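Protein (l-alanine dehydrogenase) (Phormidium lapideum, PDB 1PJC) catalyses the NAD-dependent oxidative deamination of L-alanine to pyruvate and ammonia, a reversible reaction. Local coordinates at residues A[32-37]-A[65-70]. Residues are numbered along the deposited sequence; the frame is centred on the assembly and turned at random.
Sequences TVFIET and WSREMV
The guanidinium of R67 lies flat over one face of the F34 ring, a stacked cation-pi pair with the two planes only 3° apart. R67 CZ stands 3.7 Å from the centroid of the F34 ring and 12° off its normal, so the charge sits nearly above the middle of the ring. The overlap is spread over the whole guanidinium: NH2 of R67 lies 3.6 Å from CD2 of F34, and NE of R67 covers the near end of the ring, by CG of F34. NH1 of R67 lies over the middle of the ring, 3.6 Å from CZ of F34. A bend at chi2 (-59°) turns the arginine chain so that its flat end comes down on the ring face. In the parallel part of the mixed sheet of this Rossmann-like N-terminal domain, strands 32-36 and 69-71 are not neighbours; strand 2-5 runs between them, and the pair bridges across it near one end. R67 belongs to the short loop between helix 61-65 and strand 69-71. An alanine at F34 would probably leave the guanidinium without its cation-pi partner and open a gap beneath its flat face. E2, on the intervening strand, makes a salt bridge to NH1 of R67, while the carbonyl oxygen of D63 in the preceding helix accepts a hydrogen bond from NE, helping to fix the rotation of the planar group. The F34 side chain also touches E2 and packs against Q56 and V58 of strand 56-58, and the F34 backbone is hydrogen-bonded to I3 and V5.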
# COMPACT_ATOMS: atom_id res chain seq x y z
N THR A 32 45.85 12.08 -5.16
CA THR A 32 46.10 11.30 -6.36
C THR A 32 46.03 9.80 -6.06
O THR A 32 46.48 9.33 -5.02
CB THR A 32 47.37 11.65 -7.04
OG1 THR A 32 47.37 11.05 -8.34
CG2 THR A 32 48.53 11.13 -6.26
N VAL A 33 45.47 9.07 -6.99
CA VAL A 33 45.21 7.68 -6.76
C VAL A 33 45.79 6.75 -7.77
O VAL A 33 45.65 6.94 -8.97
CB VAL A 33 43.70 7.44 -6.72
CG1 VAL A 33 43.40 6.02 -6.34
CG2 VAL A 33 43.01 8.48 -5.77
N PHE A 34 46.40 5.69 -7.27
CA PHE A 34 47.03 4.72 -8.14
C PHE A 34 46.35 3.41 -7.97
O PHE A 34 46.23 2.89 -6.86
CB PHE A 34 48.49 4.61 -7.80
CG PHE A 34 49.17 5.93 -7.74
CD1 PHE A 34 48.99 6.77 -6.63
CD2 PHE A 34 49.86 6.42 -8.84
CE1 PHE A 34 49.51 8.01 -6.59
CE2 PHE A 34 50.40 7.67 -8.80
CZ PHE A 34 50.22 8.48 -7.66
N ILE A 35 45.87 2.88 -9.08
CA ILE A 35 45.17 1.62 -9.08
C ILE A 35 45.76 0.58 -10.02
O ILE A 35 46.09 0.87 -11.17
CB ILE A 35 43.60 1.80 -9.35
CG1 ILE A 35 43.02 0.54 -9.99
CG2 ILE A 35 43.36 2.96 -10.25
CD1 ILE A 35 41.59 0.37 -9.73
N GLU A 36 45.89 -0.63 -9.51
CA GLU A 36 46.40 -1.70 -10.31
C GLU A 36 45.42 -2.06 -11.40
O GLU A 36 44.21 -2.14 -11.20
CB GLU A 36 46.67 -2.92 -9.43
CG GLU A 36 47.17 -4.10 -10.17
CD GLU A 36 47.33 -5.31 -9.27
OE1 GLU A 36 47.13 -5.18 -8.05
OE2 GLU A 36 47.60 -6.41 -9.80
N THR A 37 45.97 -2.28 -12.55
CA THR A 37 45.22 -2.67 -13.70
C THR A 37 44.31 -3.83 -13.39
O THR A 37 44.75 -4.85 -12.80
CB THR A 37 46.18 -3.22 -14.77
OG1 THR A 37 47.35 -2.41 -14.79
CG2 THR A 37 45.53 -3.22 -16.08
N TRP A 65 50.85 -0.97 -3.78
CA TRP A 65 51.15 -1.12 -2.36
C TRP A 65 52.14 -0.11 -1.81
O TRP A 65 52.26 0.08 -0.58
CB TRP A 65 51.69 -2.46 -2.12
CG TRP A 65 50.70 -3.39 -1.76
CD1 TRP A 65 50.17 -4.35 -2.57
CD2 TRP A 65 50.09 -3.56 -0.46
NE1 TRP A 65 49.29 -5.12 -1.85
CE2 TRP A 65 49.20 -4.64 -0.57
CE3 TRP A 65 50.20 -2.88 0.77
CZ2 TRP A 65 48.45 -5.10 0.51
CZ3 TRP A 65 49.44 -3.32 1.83
CH2 TRP A 65 48.58 -4.43 1.70
N SER A 66 52.88 0.52 -2.72
CA SER A 66 53.93 1.47 -2.37
C SER A 66 53.47 2.85 -1.93
O SER A 66 54.29 3.76 -1.76
CB SER A 66 54.85 1.61 -3.57
OG SER A 66 54.20 1.13 -4.75
N ARG A 67 52.17 3.02 -1.74
CA ARG A 67 51.65 4.33 -1.38
C ARG A 67 51.50 4.55 0.09
O ARG A 67 51.54 3.61 0.88
CB ARG A 67 50.35 4.59 -2.11
CG ARG A 67 50.43 4.24 -3.57
CD ARG A 67 51.51 5.05 -4.24
NE ARG A 67 51.85 4.51 -5.54
CZ ARG A 67 52.50 5.19 -6.49
NH1 ARG A 67 52.87 6.44 -6.28
NH2 ARG A 67 52.75 4.61 -7.66
N GLU A 68 51.35 5.82 0.46
CA GLU A 68 51.24 6.22 1.85
C GLU A 68 50.00 5.72 2.47
O GLU A 68 49.89 5.64 3.69
CB GLU A 68 51.29 7.73 1.98
CG GLU A 68 52.04 8.37 0.88
CD GLU A 68 51.89 9.84 0.93
OE1 GLU A 68 51.94 10.49 -0.14
OE2 GLU A 68 51.61 10.36 2.05
N MET A 69 49.01 5.43 1.63
CA MET A 69 47.73 4.89 2.10
C MET A 69 47.31 3.83 1.12
O MET A 69 47.37 4.01 -0.09
CB MET A 69 46.66 5.99 2.14
CG MET A 69 45.24 5.50 2.50
SD MET A 69 44.11 6.81 3.20
CE MET A 69 42.91 6.94 1.91
N VAL A 70 46.91 2.68 1.64
CA VAL A 70 46.43 1.66 0.77
C VAL A 70 44.97 1.38 1.17
O VAL A 70 44.68 1.32 2.36
CB VAL A 70 47.31 0.41 0.82
CG1 VAL A 70 46.73 -0.69 -0.08
CG2 VAL A 70 48.74 0.76 0.36